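PDB 4WU3: Myo-inositol phosphohydrolase from Mitsuokella multacida, which probably removes phosphate groups from myo-inositol hexakisphosphate and related inositol phosphates, as a phytase of the protein-tyrosine-phosphatase-like family. Local coordinates for residues H214-D219 / V330-P335. The protein carries 2 engineered substitutions. Sequence-based numbering, arbitrary orientation. Where two conformers were deposited one is given.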
ATOM      1  N   HIS A 214      -2.328 -10.733   2.745  1.00  9.57           N
ATOM      2  CA  HIS A 214      -1.737  -9.824   1.750  1.00 10.12           C
ATOM      3  C   HIS A 214      -0.653  -8.853   2.245  1.00  8.82           C
ATOM      4  O   HIS A 214      -0.006  -8.215   1.432  1.00 10.35           O
ATOM      5  CB  HIS A 214      -2.834  -9.041   1.028  1.00 10.89           C
ATOM      6  CG  HIS A 214      -3.851  -9.915   0.358  1.00 12.16           C
ATOM      7  ND1 HIS A 214      -3.535 -10.785  -0.668  1.00 13.47           N
ATOM      8  CD2 HIS A 214      -5.183 -10.041   0.560  1.00 12.56           C
ATOM      9  CE1 HIS A 214      -4.628 -11.417  -1.056  1.00 12.75           C
ATOM     10  NE2 HIS A 214      -5.643 -10.976  -0.336  1.00 12.83           N
ATOM     11  N   PHE A 215      -0.438  -8.762   3.552  1.00  8.21           N
ATOM     12  CA  PHE A 215       0.453  -7.762   4.112  1.00  7.69           C
ATOM     13  C   PHE A 215       1.471  -8.384   5.042  1.00  7.93           C
ATOM     14  O   PHE A 215       1.292  -9.505   5.514  1.00  9.98           O
ATOM     15  CB  PHE A 215      -0.326  -6.732   4.921  1.00  7.65           C
ATOM     16  CG  PHE A 215      -1.286  -5.907   4.115  1.00  7.53           C
ATOM     17  CD1 PHE A 215      -0.845  -5.155   3.037  1.00  7.34           C
ATOM     18  CD2 PHE A 215      -2.623  -5.862   4.456  1.00  7.12           C
ATOM     19  CE1 PHE A 215      -1.725  -4.392   2.312  1.00  7.35           C
ATOM     20  CE2 PHE A 215      -3.505  -5.096   3.740  1.00  7.07           C
ATOM     21  CZ  PHE A 215      -3.058  -4.362   2.661  1.00  7.24           C
ATOM     22  N   ARG A 216       2.533  -7.635   5.309  1.00  7.44           N
ATOM     23  CA  ARG A 216       3.535  -8.011   6.299  1.00  7.67           C
ATOM     24  C   ARG A 216       2.924  -7.933   7.678  1.00  7.28           C
ATOM     25  O   ARG A 216       1.953  -7.216   7.883  1.00  8.28           O
ATOM     26  CB  ARG A 216       4.718  -7.042   6.241  1.00  7.74           C
ATOM     27  CG  ARG A 216       4.289  -5.571   6.241  1.00  8.18           C
ATOM     28  CD  ARG A 216       5.396  -4.664   6.744  1.00  7.91           C
ATOM     29  NE  ARG A 216       5.679  -4.939   8.148  1.00  8.14           N
ATOM     30  CZ  ARG A 216       6.550  -4.263   8.885  1.00  8.38           C
ATOM     31  NH1 ARG A 216       7.243  -3.260   8.355  1.00  8.63           N
ATOM     32  NH2 ARG A 216       6.719  -4.583  10.158  1.00  8.19           N
ATOM     33  N   PRO A 217       3.508  -8.641   8.646  1.00  7.27           N
ATOM     34  CA  PRO A 217       3.141  -8.398  10.044  1.00  7.14           C
ATOM     35  C   PRO A 217       3.538  -6.977  10.484  1.00  7.29           C
ATOM     36  O   PRO A 217       4.583  -6.478  10.066  1.00  6.79           O
ATOM     37  CB  PRO A 217       3.989  -9.417  10.798  1.00  6.77           C
ATOM     38  CG  PRO A 217       5.195  -9.583   9.942  1.00  6.58           C
ATOM     39  CD  PRO A 217       4.705  -9.490   8.531  1.00  6.72           C
ATOM     40  N   ASP A 218       2.700  -6.323  11.289  1.00  7.65           N
ATOM     41  CA  ASP A 218       3.076  -5.050  11.898  1.00  8.65           C
ATOM     42  C   ASP A 218       4.077  -5.309  13.013  1.00  8.38           C
ATOM     43  O   ASP A 218       4.143  -6.411  13.560  1.00  8.79           O
ATOM     44  CB  ASP A 218       1.851  -4.324  12.461  1.00  9.34           C
ATOM     45  CG  ASP A 218       0.947  -3.783  11.373  1.00 10.41           C
ATOM     46  OD1 ASP A 218       1.458  -3.474  10.274  1.00  9.82           O
ATOM     47  OD2 ASP A 218      -0.278  -3.668  11.612  1.00 13.19           O
ATOM     48  N   ASP A 219       4.848  -4.285  13.347  1.00  8.87           N
ATOM     49  CA  ASP A 219       5.916  -4.390  14.343  1.00  9.49           C
ATOM     50  C   ASP A 219       5.514  -5.078  15.671  1.00  9.57           C
ATOM     51  O   ASP A 219       6.252  -5.923  16.168  1.00 10.42           O
ATOM     52  CB  ASP A 219       6.506  -3.003  14.632  1.00  9.29           C
ATOM     53  CG  ASP A 219       7.267  -2.418  13.448  1.00 10.52           C
ATOM     54  OD1 ASP A 219       7.398  -3.094  12.404  1.00 11.84           O
ATOM     55  OD2 ASP A 219       7.756  -1.268  13.555  1.00 11.00           O
ATOM     56  N   VAL A 330      12.571   2.630  10.223  1.00 10.79           N
ATOM     57  CA  VAL A 330      11.999   1.633   9.322  1.00  9.46           C
ATOM     58  C   VAL A 330      10.831   0.910  10.007  1.00  8.87           C
ATOM     59  O   VAL A 330      10.412  -0.168   9.591  1.00  7.99           O
ATOM     60  CB  VAL A 330      13.068   0.633   8.834  1.00  9.77           C
ATOM     61  CG1 VAL A 330      14.130   1.339   8.008  1.00 10.35           C
ATOM     62  CG2 VAL A 330      13.738  -0.056  10.006  1.00 10.18           C
ATOM     63  N   ASN A 331      10.290   1.539  11.046  1.00  8.35           N
ATOM     64  CA  ASN A 331       9.141   1.014  11.766  1.00  9.27           C
ATOM     65  C   ASN A 331       7.849   1.034  10.946  1.00  9.58           C
ATOM     66  O   ASN A 331       7.675   1.874  10.067  1.00  9.04           O
ATOM     67  CB  ASN A 331       8.913   1.828  13.041  1.00  9.78           C
ATOM     68  CG  ASN A 331       8.712   3.299  12.753  1.00 10.96           C
ATOM     69  OD1 ASN A 331       9.661   4.016  12.432  1.00 11.10           O
ATOM     70  ND2 ASN A 331       7.473   3.752  12.835  1.00 11.42           N
ATOM     71  N   SER A 332       6.940   0.107  11.242  1.00  9.56           N
ATOM     72  CA  SER A 332       5.581   0.227  10.746  1.00  9.94           C
ATOM     73  C   SER A 332       4.861   1.298  11.568  1.00  9.92           C
ATOM     74  O   SER A 332       5.245   1.605  12.685  1.00 10.01           O
ATOM     75  CB  SER A 332       4.823  -1.098  10.831  1.00  9.58           C
ATOM     76  OG  SER A 332       4.724  -1.540  12.167  1.00  9.89           O
ATOM     77  N   TRP A 333       3.823   1.876  10.997  1.00 10.50           N
ATOM     78  CA  TRP A 333       3.088   2.917  11.678  1.00 11.45           C
ATOM     79  C   TRP A 333       2.140   2.321  12.709  1.00 12.77           C
ATOM     80  O   TRP A 333       1.482   1.299  12.478  1.00 12.57           O
ATOM     81  CB  TRP A 333       2.313   3.764  10.664  1.00 11.78           C
ATOM     82  CG  TRP A 333       1.517   4.884  11.277  1.00 13.51           C
ATOM     83  CD1 TRP A 333       1.942   6.166  11.497  1.00 13.74           C
ATOM     84  CD2 TRP A 333       0.166   4.819  11.762  1.00 13.72           C
ATOM     85  NE1 TRP A 333       0.932   6.903  12.073  1.00 15.06           N
ATOM     86  CE2 TRP A 333      -0.165   6.103  12.248  1.00 13.18           C
ATOM     87  CE3 TRP A 333      -0.793   3.801  11.833  1.00 13.08           C
ATOM     88  CZ2 TRP A 333      -1.410   6.397  12.797  1.00 13.61           C
ATOM     89  CZ3 TRP A 333      -2.041   4.099  12.376  1.00 13.81           C
ATOM     90  CH2 TRP A 333      -2.335   5.388  12.851  1.00 12.75           C
ATOM     91  N   GLU A 334       2.070   2.990  13.852  0.50 13.67           N
ATOM     92  CA  GLU A 334       1.164   2.628  14.931  0.50 15.26           C
ATOM     93  C   GLU A 334       0.489   3.901  15.463  0.50 16.75           C
ATOM     94  O   GLU A 334       1.113   4.964  15.484  0.50 16.70           O
ATOM     95  CB  GLU A 334       1.950   1.938  16.051  0.50 16.09           C
ATOM     96  CG  GLU A 334       2.330   0.489  15.757  0.50 15.56           C
ATOM     97  CD  GLU A 334       1.187  -0.478  16.006  0.50 15.38           C
ATOM     98  OE1 GLU A 334       0.602  -0.442  17.113  0.50 16.84           O
ATOM     99  OE2 GLU A 334       0.879  -1.286  15.107  0.50 16.04           O
ATOM    100  N   PRO A 335      -0.791   3.814  15.875  1.00 16.75           N
ATOM    101  CA  PRO A 335      -1.381   4.986  16.505  1.00 16.40           C
ATOM    102  C   PRO A 335      -0.698   5.312  17.827  1.00 15.40           C
ATOM    103  O   PRO A 335      -0.197   4.413  18.507  1.00 15.80           O
ATOM    104  CB  PRO A 335      -2.840   4.580  16.730  1.00 17.10           C
ATOM    105  CG  PRO A 335      -2.886   3.096  16.590  1.00 17.71           C
ATOM    106  CD  PRO A 335      -1.758   2.721  15.678  1.00 17.75           C
TER
HETATM  107  O   HOH W   1       9.429  -2.469  10.501  1.00  3.92           O
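Asp-219 and Ser-332 grip each other by two hydrogen bonds. The backbone N of Asp-219 donates to Ser-332 OG at 3.0 Å, almost straight at 169°. In return, Ser-332 N donates to Asp-219 OD2 at 2.8 Å, meeting it from above the carboxylate plane. The Asp-219 side chain can be followed outward. Asp-219 CB lies against Ser-332 OG at 3.4 Å. CG sits beside the backbone N (chi1 -68°), which turns the carboxylate onto Ser-332. OD2 takes the Ser-332 amide and also touches CA of Asn-331. Asp-219 OD1 faces Arg-216, whose NH2 forms a salt bridge to it at 2.8 Å, nearly along the C-O axis. Asp-219 OD1 also accepts from water 1 at 2.9 Å. That water donates to Val-330 O and accepts from Arg-216 NH1, so it joins both segments.

A side-on grip fixes how the guanidinium is turned: NE and NH2 of Arg-216 both donate to Pro-217 O, which lies close to the guanidinium plane. Ser-332 CB lies over one face of the Arg-216 guanidinium, 3.8 Å above its plane and displaced toward its edge.

The contact ties the end of the loop between strand 205-211 and helix 219-230, with the helix's first residue, to the loop that follows helix 321-327. His-214, at the other end of the segment 214-219, touches the bound inositol tetrakisphosphate. Lys-295 of the second subunit makes a cation-pi contact with Phe-215. Chemically, Arg-216 probably offsets the charge of the buried Asp-219, and the carboxylate in turn links the arginine to the second loop's backbone.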